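Local coordinates for protein DMATS type aromatic prenyltransferase (Micromonospora olivasterospora, PDB 6ZRY) that probably transfers a dimethylallyl group to the indole ring of tryptophan, which it binds within an ABBA-type prenyltransferase barrel, at residues Pro151-Val156 with Pro160-Glu165; Ala174-Leu179 with Val210-Thr215; Ser229-Val234 with Gly260-Thr265; Glu289-Val294 with Asp306-Ala311. All blocks are in the same frame, centred on the assembly; numbering follows the deposited sequence.

Contact 1 of 4, residues Pro151-Val156 with Pro160-Glu165; sequences PEVKGV and PALVSE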
loop_
_atom_site.group_PDB
_atom_site.type_symbol
_atom_site.label_atom_id
_atom_site.label_comp_id
_atom_site.label_asym_id
_atom_site.label_seq_id
_atom_site.Cartn_x
_atom_site.Cartn_y
_atom_site.Cartn_z
ATOM N N PRO A 151 5.585 9.733 7.337
ATOM C CA PRO A 151 6.107 11.097 7.338
ATOM C C PRO A 151 5.623 11.891 8.550
ATOM O O PRO A 151 6.237 12.893 8.884
ATOM C CB PRO A 151 5.521 11.708 6.060
ATOM C CG PRO A 151 5.236 10.512 5.194
ATOM C CD PRO A 151 4.713 9.499 6.181
ATOM N N GLU A 152 4.533 11.461 9.153
ATOM C CA GLU A 152 3.888 12.189 10.280
ATOM C C GLU A 152 4.338 11.619 11.636
ATOM O O GLU A 152 3.681 11.922 12.658
ATOM C CB GLU A 152 2.374 12.126 10.118
ATOM C CG GLU A 152 1.883 12.839 8.867
ATOM C CD GLU A 152 0.367 12.741 8.658
ATOM O OE1 GLU A 152 -0.164 13.548 7.921
ATOM O OE2 GLU A 152 -0.257 11.863 9.260
ATOM N N VAL A 153 5.402 10.836 11.665
ATOM C CA VAL A 153 5.835 10.105 12.890
ATOM C C VAL A 153 6.284 11.102 13.977
ATOM O O VAL A 153 6.187 10.751 15.148
ATOM C CB VAL A 153 6.934 9.092 12.574
ATOM C CG1 VAL A 153 8.260 9.774 12.278
ATOM C CG2 VAL A 153 7.075 8.057 13.686
ATOM N N LYS A 154 6.774 12.279 13.600
ATOM C CA LYS A 154 7.143 13.350 14.571
ATOM C C LYS A 154 6.027 14.402 14.617
ATOM O O LYS A 154 6.288 15.523 15.070
ATOM C CB LYS A 154 8.497 13.948 14.191
ATOM C CG LYS A 154 9.652 12.973 14.275
ATOM C CD LYS A 154 10.981 13.643 14.140
ATOM C CE LYS A 154 12.132 12.757 14.564
ATOM N NZ LYS A 154 13.446 13.430 14.372
ATOM N N GLY A 155 4.814 14.032 14.171
ATOM C CA GLY A 155 3.622 14.891 14.155
ATOM C C GLY A 155 3.324 15.417 12.753
ATOM O O GLY A 155 4.238 15.492 11.937
ATOM N N VAL A 156 2.079 15.790 12.503
ATOM C CA VAL A 156 1.612 16.237 11.169
ATOM C C VAL A 156 2.330 17.553 10.794
ATOM O O VAL A 156 2.696 17.705 9.643
ATOM C CB VAL A 156 0.074 16.351 11.139
ATOM C CG1 VAL A 156 -0.427 16.785 9.773
ATOM C CG2 VAL A 156 -0.595 15.034 11.541
ATOM N N PRO A 160 6.109 18.004 6.418
ATOM C CA PRO A 160 6.654 18.538 5.181
ATOM C C PRO A 160 8.185 18.709 5.279
ATOM O O PRO A 160 8.873 18.370 4.308
ATOM C CB PRO A 160 5.864 19.836 4.945
ATOM C CG PRO A 160 4.616 19.675 5.799
ATOM C CD PRO A 160 5.074 18.867 6.992
ATOM N N ALA A 161 8.691 19.157 6.433
ATOM C CA ALA A 161 10.133 19.424 6.667
ATOM C C ALA A 161 10.890 18.112 6.743
ATOM O O ALA A 161 11.976 18.043 6.184
ATOM C CB ALA A 161 10.323 20.221 7.933
ATOM N N LEU A 162 10.312 17.107 7.410
ATOM C CA LEU A 162 10.875 15.744 7.489
ATOM C C LEU A 162 11.079 15.217 6.069
ATOM O O LEU A 162 12.205 14.831 5.744
ATOM C CB LEU A 162 9.948 14.830 8.291
ATOM C CG LEU A 162 10.611 13.600 8.923
ATOM C CD1 LEU A 162 9.659 12.867 9.843
ATOM C CD2 LEU A 162 11.149 12.643 7.881
ATOM N N VAL A 163 10.032 15.247 5.233
ATOM C CA VAL A 163 10.116 14.726 3.841
ATOM C C VAL A 163 11.139 15.562 3.063
ATOM O O VAL A 163 11.997 14.957 2.371
ATOM C CB VAL A 163 8.738 14.704 3.148
ATOM C CG1 VAL A 163 8.852 14.219 1.715
ATOM C CG2 VAL A 163 7.726 13.862 3.927
ATOM N N SER A 164 11.086 16.893 3.169
ATOM C CA SER A 164 12.024 17.773 2.442
ATOM C C SER A 164 13.473 17.381 2.764
ATOM O O SER A 164 14.326 17.234 1.800
ATOM C CB SER A 164 11.780 19.241 2.744
ATOM O OG SER A 164 12.813 20.007 2.163
ATOM N N GLU A 165 13.776 17.192 4.043
ATOM C CA GLU A 165 15.164 16.926 4.496
ATOM C C GLU A 165 15.576 15.508 4.085
ATOM O O GLU A 165 16.722 15.340 3.659
ATOM C CB GLU A 165 15.319 17.172 5.995
ATOM C CG GLU A 165 16.769 17.309 6.415
ATOM C CD GLU A 165 17.673 18.045 5.432
ATOM O OE1 GLU A 165 18.605 17.400 4.938
ATOM O OE2 GLU A 165 17.437 19.277 5.154
#
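Pro151 and Leu162 make the tight half of this contact. The Leu162 side chain points at the loop, and its extended second torsion (chi2 172°) carries CD1 outward to stop 3.6 Å from the Pro151 carbonyl O. The same methyl lies 4.2 Å from Val153 CG1, the two side chains meeting at a slant. The next residue of the helix, Val163, packs CG2 against the Pro151 ring, 3.7 Å from its CB. All four residues are buried: Leu195 of strand 193-201 touches both Pro151 and Val163, while Leu119 and Phe120 of helix 117-120 reach Leu162.

The partly exposed side is looser. Lys154 brings only its aliphatic base to the contact, with CG 4.4 Å from Leu162 CD1, and its NZ runs on to a weak hydrogen bond with Leu119 O. At the other end the Val156 carbonyl O sits 3.7 Å from Pro160 CD, a van der Waals approach, and accepts a hydrogen bond from Ser159 OG. No hydrogen bond joins the two segments themselves. The loop keeps its shape through the bond from Gly155 N to Glu152 O (2.8 Å), and Gly155 has a positive phi that would press a side chain against the preceding carbonyl. Glu152 to Gly155 form a type I beta turn, here folded back onto the first turn of helix 159-170 in the connection that follows barrel strand 141-149.

Contact 2 of 4, residues Ala174-Leu179 with Val210-Thr215; sequences ASYRAL and VKLYLT
The Tyr176 ring is approached along its CD1-CE1 side by a single methyl of Leu212: CD2 lies 3.6 Å from Tyr176 CE1 and 3.7 Å from Tyr176 CD1, coming in aslant. Elsewhere the ring is in touch with Leu195 of strand 193-201 and with Val163 and Leu167 of helix 159-170. Its hydroxyl hydrogen-bonds to Pro160 O, so the polar tip is satisfied in a buried place and the ring is pinned at its far end. With CG anti to the backbone N (chi1 178°), the ring extends outward from its helix and brings its CD1-CE1 side to the Leu212 methyl, although the bond leaving its CA does not aim at the strand.

One helical turn on, Leu179 points toward the strand and meets Leu214 tip to tip, its CD2 3.9 Å from Leu214 CD2. The same Leu179 methyl stands 4.1 Å from Leu212 CD2, which is therefore shared between the tyrosine and the leucine. Every one of these four residues is buried and every contact between them is apolar, with no hydrogen bond across. The axes of segments 174-179 and 210-215 run 15° from parallel and come no closer than 11.3 Å, a separation spanned by these side chains.

Leu212 and Leu214 lie on the outer face of the strand. Between them Tyr213 points to the other side, where it meets edge-to-face the ring of Phe197, a residue of the tryptophan pocket. A helix laid along the outside of a strand whose inner face lines the substrate chamber is characteristic of the ABBA prenyltransferase barrel.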
loop_
_atom_site.group_PDB
_atom_site.type_symbol
_atom_site.label_atom_id
_atom_site.label_comp_id
_atom_site.label_asym_id
_atom_site.label_seq_id
_atom_site.Cartn_x
_atom_site.Cartn_y
_atom_site.Cartn_z
ATOM N N ALA A 174 13.836 18.137 -6.049
ATOM C CA ALA A 174 13.326 19.071 -7.087
ATOM C C ALA A 174 11.904 18.657 -7.485
ATOM O O ALA A 174 11.014 19.551 -7.538
ATOM C CB ALA A 174 14.243 19.126 -8.274
ATOM N N SER A 175 11.652 17.359 -7.720
ATOM C CA SER A 175 10.276 16.892 -8.068
ATOM C C SER A 175 9.369 17.153 -6.883
ATOM O O SER A 175 8.201 17.612 -7.072
ATOM C CB SER A 175 10.258 15.472 -8.487
ATOM O OG SER A 175 11.035 15.301 -9.656
ATOM N N TYR A 176 9.885 16.922 -5.684
ATOM C CA TYR A 176 9.118 17.152 -4.450
ATOM C C TYR A 176 8.784 18.640 -4.354
ATOM O O TYR A 176 7.637 18.989 -4.002
ATOM C CB TYR A 176 9.884 16.645 -3.223
ATOM C CG TYR A 176 9.166 16.903 -1.927
ATOM C CD1 TYR A 176 7.918 16.350 -1.667
ATOM C CD2 TYR A 176 9.724 17.723 -0.957
ATOM C CE1 TYR A 176 7.249 16.601 -0.478
ATOM C CE2 TYR A 176 9.076 17.963 0.244
ATOM C CZ TYR A 176 7.831 17.404 0.484
ATOM O OH TYR A 176 7.208 17.651 1.681
ATOM N N ARG A 177 9.756 19.506 -4.636
ATOM C CA ARG A 177 9.554 20.984 -4.587
ATOM C C ARG A 177 8.438 21.343 -5.586
ATOM O O ARG A 177 7.564 22.125 -5.225
ATOM C CB ARG A 177 10.861 21.752 -4.845
ATOM C CG ARG A 177 11.639 22.090 -3.576
ATOM C CD ARG A 177 12.865 22.971 -3.784
ATOM N NE ARG A 177 14.006 22.175 -4.212
ATOM C CZ ARG A 177 14.469 22.073 -5.464
ATOM N NH1 ARG A 177 13.911 22.739 -6.465
ATOM N NH2 ARG A 177 15.508 21.295 -5.707
ATOM N N ALA A 178 8.450 20.725 -6.772
ATOM C CA ALA A 178 7.398 20.885 -7.808
ATOM C C ALA A 178 6.036 20.491 -7.218
ATOM O O ALA A 178 5.055 21.221 -7.441
ATOM C CB ALA A 178 7.726 20.071 -9.034
ATOM N N LEU A 179 5.980 19.400 -6.439
ATOM C CA LEU A 179 4.713 18.951 -5.832
ATOM C C LEU A 179 4.292 19.940 -4.742
ATOM O O LEU A 179 3.131 20.334 -4.740
ATOM C CB LEU A 179 4.869 17.519 -5.309
ATOM C CG LEU A 179 3.634 16.895 -4.646
ATOM C CD1 LEU A 179 2.534 16.635 -5.642
ATOM C CD2 LEU A 179 3.998 15.602 -3.942
ATOM N N VAL A 210 12.192 7.359 -4.514
ATOM C CA VAL A 210 11.210 7.419 -3.398
ATOM C C VAL A 210 9.808 7.470 -3.997
ATOM O O VAL A 210 9.595 8.176 -5.016
ATOM C CB VAL A 210 11.457 8.628 -2.497
ATOM C CG1 VAL A 210 10.356 8.800 -1.454
ATOM C CG2 VAL A 210 12.838 8.584 -1.848
ATOM N N LYS A 211 8.880 6.759 -3.384
ATOM C CA LYS A 211 7.464 6.880 -3.713
ATOM C C LYS A 211 6.786 7.583 -2.543
ATOM O O LYS A 211 6.838 7.044 -1.434
ATOM C CB LYS A 211 6.946 5.486 -4.016
ATOM C CG LYS A 211 5.740 5.416 -4.886
ATOM C CD LYS A 211 5.626 4.029 -5.529
ATOM C CE LYS A 211 4.210 3.555 -5.702
ATOM N NZ LYS A 211 4.170 2.226 -6.378
ATOM N N LEU A 212 6.268 8.794 -2.774
ATOM C CA LEU A 212 5.551 9.570 -1.751
ATOM C C LEU A 212 4.058 9.452 -1.995
ATOM O O LEU A 212 3.619 9.734 -3.113
ATOM C CB LEU A 212 6.009 11.025 -1.808
ATOM C CG LEU A 212 5.440 11.937 -0.723
ATOM C CD1 LEU A 212 5.963 11.572 0.653
ATOM C CD2 LEU A 212 5.743 13.388 -1.032
ATOM N N TYR A 213 3.308 9.136 -0.960
ATOM C CA TYR A 213 1.839 9.011 -1.042
ATOM C C TYR A 213 1.190 10.174 -0.316
ATOM O O TYR A 213 1.588 10.424 0.855
ATOM C CB TYR A 213 1.376 7.716 -0.402
ATOM C CG TYR A 213 1.745 6.426 -1.084
ATOM C CD1 TYR A 213 3.064 6.008 -1.202
ATOM C CD2 TYR A 213 0.753 5.534 -1.487
ATOM C CE1 TYR A 213 3.400 4.794 -1.774
ATOM C CE2 TYR A 213 1.077 4.307 -2.055
ATOM C CZ TYR A 213 2.407 3.937 -2.192
ATOM O OH TYR A 213 2.766 2.729 -2.717
ATOM N N LEU A 214 0.245 10.844 -0.965
ATOM C CA LEU A 214 -0.557 11.970 -0.401
ATOM C C LEU A 214 -1.999 11.492 -0.259
ATOM O O LEU A 214 -2.500 10.930 -1.226
ATOM C CB LEU A 214 -0.526 13.153 -1.358
ATOM C CG LEU A 214 0.632 14.121 -1.255
ATOM C CD1 LEU A 214 1.954 13.418 -1.391
ATOM C CD2 LEU A 214 0.496 15.200 -2.354
ATOM N N THR A 215 -2.621 11.739 0.871
ATOM C CA THR A 215 -4.048 11.469 1.096
ATOM C C THR A 215 -4.786 12.779 0.903
ATOM O O THR A 215 -4.425 13.772 1.570
ATOM C CB THR A 215 -4.301 10.833 2.463
ATOM O OG1 THR A 215 -3.535 9.619 2.537
ATOM C CG2 THR A 215 -5.764 10.552 2.706
#

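Contact 3 of 4, residues Ser229-Val234 with Gly260-Thr265; sequences SVVDGV and GSYTFT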
loop_
_atom_site.group_PDB
_atom_site.type_symbol
_atom_site.label_atom_id
_atom_site.label_comp_id
_atom_site.label_asym_id
_atom_site.label_seq_id
_atom_site.Cartn_x
_atom_site.Cartn_y
_atom_site.Cartn_z
ATOM N N SER A 229 -1.234 16.329 -12.237
ATOM C CA SER A 229 -0.765 16.953 -13.493
ATOM C C SER A 229 0.678 17.459 -13.376
ATOM O O SER A 229 1.235 17.785 -14.434
ATOM C CB SER A 229 -1.714 18.032 -13.975
ATOM O OG SER A 229 -1.784 19.093 -13.063
ATOM N N VAL A 230 1.298 17.502 -12.181
ATOM C CA VAL A 230 2.763 17.826 -12.072
ATOM C C VAL A 230 3.595 16.659 -12.611
ATOM O O VAL A 230 4.783 16.878 -12.907
ATOM C CB VAL A 230 3.251 18.225 -10.656
ATOM C CG1 VAL A 230 2.520 19.455 -10.131
ATOM C CG2 VAL A 230 3.184 17.079 -9.655
ATOM N N VAL A 231 3.023 15.461 -12.727
ATOM C CA VAL A 231 3.762 14.273 -13.218
ATOM C C VAL A 231 3.845 14.298 -14.739
ATOM O O VAL A 231 2.778 14.443 -15.418
ATOM C CB VAL A 231 3.112 12.976 -12.733
ATOM C CG1 VAL A 231 3.901 11.744 -13.178
ATOM C CG2 VAL A 231 2.898 13.003 -11.210
ATOM N N ASP A 232 5.046 14.014 -15.238
ATOM C CA ASP A 232 5.375 13.763 -16.657
ATOM C C ASP A 232 4.398 12.793 -17.284
ATOM O O ASP A 232 4.336 11.642 -16.822
ATOM C CB ASP A 232 6.752 13.121 -16.804
ATOM C CG ASP A 232 7.872 14.117 -16.891
ATOM O OD1 ASP A 232 7.645 15.290 -16.542
ATOM O OD2 ASP A 232 8.962 13.712 -17.325
ATOM N N GLY A 233 3.702 13.249 -18.315
ATOM C CA GLY A 233 2.999 12.397 -19.274
ATOM C C GLY A 233 1.732 11.778 -18.719
ATOM O O GLY A 233 1.177 10.926 -19.420
ATOM N N VAL A 234 1.231 12.199 -17.552
ATOM C CA VAL A 234 -0.086 11.690 -17.067
ATOM C C VAL A 234 -1.219 12.347 -17.850
ATOM O O VAL A 234 -1.160 13.575 -18.152
ATOM C CB VAL A 234 -0.320 11.840 -15.558
ATOM C CG1 VAL A 234 0.750 11.131 -14.765
ATOM C CG2 VAL A 234 -0.477 13.286 -15.144
ATOM N N GLY A 260 -2.998 9.611 -3.828
ATOM C CA GLY A 260 -2.074 9.643 -4.956
ATOM C C GLY A 260 -0.680 9.331 -4.525
ATOM O O GLY A 260 -0.290 9.775 -3.432
ATOM N N SER A 261 0.084 8.651 -5.361
ATOM C CA SER A 261 1.524 8.436 -5.121
ATOM C C SER A 261 2.340 8.988 -6.284
ATOM O O SER A 261 1.854 9.003 -7.420
ATOM C CB SER A 261 1.852 7.006 -4.810
ATOM O OG SER A 261 1.780 6.212 -5.960
ATOM N N TYR A 262 3.494 9.524 -5.930
ATOM C CA TYR A 262 4.443 10.221 -6.803
ATOM C C TYR A 262 5.766 9.508 -6.732
ATOM O O TYR A 262 6.269 9.297 -5.636
ATOM C CB TYR A 262 4.558 11.680 -6.341
ATOM C CG TYR A 262 3.255 12.421 -6.429
ATOM C CD1 TYR A 262 2.312 12.377 -5.403
ATOM C CD2 TYR A 262 2.912 13.060 -7.600
ATOM C CE1 TYR A 262 1.077 13.010 -5.527
ATOM C CE2 TYR A 262 1.705 13.722 -7.735
ATOM C CZ TYR A 262 0.789 13.713 -6.698
ATOM O OH TYR A 262 -0.403 14.371 -6.891
ATOM N N THR A 263 6.328 9.149 -7.859
ATOM C CA THR A 263 7.644 8.516 -7.940
ATOM C C THR A 263 8.680 9.586 -8.254
ATOM O O THR A 263 8.584 10.192 -9.324
ATOM C CB THR A 263 7.657 7.378 -8.955
ATOM O OG1 THR A 263 6.666 6.443 -8.552
ATOM C CG2 THR A 263 8.982 6.670 -8.998
ATOM N N PHE A 264 9.607 9.797 -7.324
ATOM C CA PHE A 264 10.733 10.760 -7.410
ATOM C C PHE A 264 11.986 9.990 -7.777
ATOM O O PHE A 264 12.303 8.959 -7.117
ATOM C CB PHE A 264 10.943 11.504 -6.094
ATOM C CG PHE A 264 9.735 12.232 -5.578
ATOM C CD1 PHE A 264 8.911 12.948 -6.438
ATOM C CD2 PHE A 264 9.415 12.218 -4.230
ATOM C CE1 PHE A 264 7.810 13.650 -5.957
ATOM C CE2 PHE A 264 8.307 12.911 -3.760
ATOM C CZ PHE A 264 7.505 13.614 -4.626
ATOM N N THR A 265 12.686 10.466 -8.783
ATOM C CA THR A 265 13.915 9.829 -9.281
ATOM C C THR A 265 15.020 10.883 -9.445
ATOM O O THR A 265 14.691 12.085 -9.623
ATOM C CB THR A 265 13.593 9.046 -10.558
ATOM O OG1 THR A 265 14.729 8.217 -10.773
ATOM C CG2 THR A 265 13.285 9.939 -11.744
#
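The loop joining helix 221-228 to helix 236-247, part of the outer layer of the fold, sets Val230 and Val231 against Tyr262 of barrel strand 258-265. Both valines use CG2, and both address the same CD2-CE2 side of the tyrosine ring. Val231 is the closer: its CG2 lies 3.6 Å from Tyr262 CD2 and 3.7 Å from Tyr262 CE2, an almost even spacing that places the methyl beside the bond between these carbons, with the side chains slanted to one another. Val230 comes in at about a right angle to the tyrosine, its CG2 4.1 Å from Tyr262 CE2, farther toward the hydroxyl end.

Tyr262 leaves the strand without aiming at the loop; chi1 of -62° sets CG beside the backbone N, and the ring then extends to bring its CD2-CE2 side to the two valines. This face of strand 258-265 looks outward in the ABBA barrel, whereas neighbouring Ser261 points the other way, its OG hydrogen-bonded to Tyr277 OH. On the outer face, Tyr274 of strand 273-278 meets the Tyr262 ring edge-to-face, and Leu179 of helix 174-182 touches both Tyr262 and Val230.

Val231 also opens a type II beta turn that ends at Val234, where the closing bond from Val234 N to Val231 O is weak at 3.5 Å. Gly233 takes up the positive phi (74°) of the turn's third position. A backbone hydrogen bond between Asp232 and Pro271 further ties down the loop, near Asp269, a calcium-binding residue of this protein although no calcium is bound to this chain in the model; the side chains of Val230 and Asp269 are about 9 Å apart.

Contact 4 of 4, residues Glu289-Val294 with Asp306-Ala311; sequences EARDRV and DGLDRA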
loop_
_atom_site.group_PDB
_atom_site.type_symbol
_atom_site.label_atom_id
_atom_site.label_comp_id
_atom_site.label_asym_id
_atom_site.label_seq_id
_atom_site.Cartn_x
_atom_site.Cartn_y
_atom_site.Cartn_z
ATOM N N GLU A 289 -20.426 -5.874 -6.348
ATOM C CA GLU A 289 -20.384 -4.592 -7.090
ATOM C C GLU A 289 -18.928 -4.150 -7.280
ATOM O O GLU A 289 -18.560 -3.712 -8.424
ATOM C CB GLU A 289 -21.182 -3.502 -6.410
ATOM C CG GLU A 289 -21.278 -2.280 -7.308
ATOM C CD GLU A 289 -22.073 -1.112 -6.783
ATOM O OE1 GLU A 289 -22.190 -0.986 -5.574
ATOM O OE2 GLU A 289 -22.598 -0.333 -7.636
ATOM N N ALA A 290 -18.093 -4.242 -6.243
ATOM C CA ALA A 290 -16.687 -3.827 -6.387
ATOM C C ALA A 290 -16.031 -4.721 -7.445
ATOM O O ALA A 290 -15.295 -4.214 -8.259
ATOM C CB ALA A 290 -15.904 -3.900 -5.050
ATOM N N ARG A 291 -16.279 -6.023 -7.404
ATOM C CA ARG A 291 -15.605 -6.960 -8.352
ATOM C C ARG A 291 -16.021 -6.562 -9.780
ATOM O O ARG A 291 -15.180 -6.569 -10.659
ATOM C CB ARG A 291 -15.931 -8.425 -8.036
ATOM C CG ARG A 291 -15.405 -9.387 -9.098
ATOM C CD ARG A 291 -16.409 -9.614 -10.221
ATOM N NE ARG A 291 -15.849 -10.343 -11.341
ATOM C CZ ARG A 291 -16.333 -10.330 -12.587
ATOM N NH1 ARG A 291 -17.386 -9.596 -12.895
ATOM N NH2 ARG A 291 -15.737 -11.041 -13.529
ATOM N N ASP A 292 -17.295 -6.250 -9.964
ATOM C CA ASP A 292 -17.864 -5.879 -11.293
ATOM C C ASP A 292 -17.192 -4.611 -11.814
ATOM O O ASP A 292 -16.900 -4.580 -13.009
ATOM C CB ASP A 292 -19.385 -5.814 -11.231
ATOM C CG ASP A 292 -20.024 -7.192 -11.045
ATOM O OD1 ASP A 292 -19.309 -8.238 -11.261
ATOM O OD2 ASP A 292 -21.196 -7.236 -10.697
ATOM N N ARG A 293 -16.930 -3.619 -10.962
ATOM C CA ARG A 293 -16.282 -2.367 -11.386
ATOM C C ARG A 293 -14.843 -2.643 -11.761
ATOM O O ARG A 293 -14.380 -2.124 -12.762
ATOM C CB ARG A 293 -16.350 -1.314 -10.291
ATOM C CG ARG A 293 -17.759 -0.895 -9.959
ATOM C CD ARG A 293 -17.767 0.342 -9.127
ATOM N NE ARG A 293 -19.103 0.721 -8.715
ATOM C CZ ARG A 293 -19.375 1.600 -7.745
ATOM N NH1 ARG A 293 -18.405 2.185 -7.056
ATOM N NH2 ARG A 293 -20.624 1.821 -7.408
ATOM N N VAL A 294 -14.138 -3.401 -10.945
ATOM C CA VAL A 294 -12.717 -3.690 -11.184
ATOM C C VAL A 294 -12.598 -4.513 -12.457
ATOM O O VAL A 294 -11.746 -4.222 -13.241
ATOM C CB VAL A 294 -12.074 -4.390 -9.982
ATOM C CG1 VAL A 294 -10.652 -4.824 -10.307
ATOM C CG2 VAL A 294 -12.108 -3.494 -8.748
ATOM N N ASP A 306 -10.168 -13.367 -15.493
ATOM C CA ASP A 306 -9.923 -14.716 -14.920
ATOM C C ASP A 306 -8.920 -14.611 -13.760
ATOM O O ASP A 306 -9.134 -15.279 -12.746
ATOM C CB ASP A 306 -9.441 -15.696 -15.990
ATOM C CG ASP A 306 -10.531 -16.144 -16.943
ATOM O OD1 ASP A 306 -11.736 -15.857 -16.666
ATOM O OD2 ASP A 306 -10.179 -16.782 -17.946
ATOM N N GLY A 307 -7.870 -13.797 -13.912
ATOM C CA GLY A 307 -6.845 -13.609 -12.871
ATOM C C GLY A 307 -7.446 -12.985 -11.627
ATOM O O GLY A 307 -7.146 -13.457 -10.510
ATOM N N LEU A 308 -8.267 -11.963 -11.828
ATOM C CA LEU A 308 -9.005 -11.244 -10.763
ATOM C C LEU A 308 -9.918 -12.229 -10.014
ATOM O O LEU A 308 -9.848 -12.290 -8.788
ATOM C CB LEU A 308 -9.833 -10.132 -11.396
ATOM C CG LEU A 308 -10.849 -9.481 -10.460
ATOM C CD1 LEU A 308 -10.152 -8.636 -9.430
ATOM C CD2 LEU A 308 -11.860 -8.669 -11.232
ATOM N N ASP A 309 -10.767 -12.949 -10.739
ATOM C CA ASP A 309 -11.741 -13.874 -10.121
ATOM C C ASP A 309 -11.009 -15.011 -9.401
ATOM O O ASP A 309 -11.465 -15.390 -8.357
ATOM C CB ASP A 309 -12.753 -14.373 -11.141
ATOM C CG ASP A 309 -13.620 -13.257 -11.664
ATOM O OD1 ASP A 309 -13.812 -12.265 -10.926
ATOM O OD2 ASP A 309 -14.057 -13.352 -12.801
ATOM N N ARG A 310 -9.900 -15.507 -9.930
ATOM C CA ARG A 310 -9.121 -16.576 -9.258
ATOM C C ARG A 310 -8.452 -15.995 -7.999
ATOM O O ARG A 310 -8.445 -16.711 -6.949
ATOM C CB ARG A 310 -8.138 -17.227 -10.237
ATOM C CG ARG A 310 -8.823 -18.137 -11.253
ATOM C CD ARG A 310 -7.942 -19.205 -11.878
ATOM N NE ARG A 310 -6.594 -18.751 -12.211
ATOM C CZ ARG A 310 -5.446 -19.282 -11.730
ATOM N NH1 ARG A 310 -4.275 -18.781 -12.117
ATOM N NH2 ARG A 310 -5.469 -20.311 -10.881
ATOM N N ALA A 311 -7.941 -14.769 -8.052
ATOM C CA ALA A 311 -7.287 -14.149 -6.866
ATOM C C ALA A 311 -8.345 -13.953 -5.768
ATOM O O ALA A 311 -8.076 -14.254 -4.626
ATOM C CB ALA A 311 -6.593 -12.854 -7.224
#
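Leu308, Arg291 and Asp309 bury the most surface where helices 287-300 and 305-315 pack roughly antiparallel, the axes of segments 289-294 and 306-311 approaching to 11.0 Å. Leu308 is the apolar part. Its CD1 lies 3.9 Å from Val294 CG1, and its other methyl, CD2, sits 4.2 Å from Arg291 CG, slanting past the aliphatic base of the arginine. Val343 of strand 341-346 touches both Leu308 and Val294 from the barrel side.

Beyond this layer the Arg291 chain bends at chi2 (-89°), which swings the guanidinium over to Asp309. The grip is side-on and bidentate: NE donates to Asp309 OD1 at 2.8 Å, nearly straight at 166°, and NH2 donates to Asp309 OD2 at 2.9 Å. Each oxygen uses its syn lone pair, and the two flat groups are only 24° from coplanar. The third nitrogen, NH1, bonds at 2.9 Å to Asp292 OD1 on the anti side of that carboxylate, so all three nitrogens are engaged and the guanidinium is held against rotation.

A leucine in place of Arg291 would probably leave the carboxylates of Asp309 and Asp292 without their shared positive mate and the Asp309 group free to turn. The chemistry implies a two-layer interface, with hydrocarbon against the barrel and a salt-bridge network on the side away from it, where the cation probably also offsets repulsion between the two aspartates it joins.

Contacts 2 and 3 are the buried pair, wholly apolar across their segments and resting on neighbouring strands of one sheet: Leu214 N lies 2.7 Å from Gly260 O, and Ser175 CB packs at 3.5 Å on Phe264 CD1. Contact 1, partly buried, adjoins contact 2 through successive helices, with Val163 CG1 4.1 Å from Leu212 CD1; it does not touch contact 3. Contact 4, also partly buried, stands apart on the opposite side of the chain's centre from contacts 1 and 2, at least about 17 Å from the nearest atoms of the others. Chemistry differs with place: contacts 1 to 3 meet by methyl, ring and van der Waals packing, whereas helix-helix contact 4 adds a salt bridge to a similar apolar base.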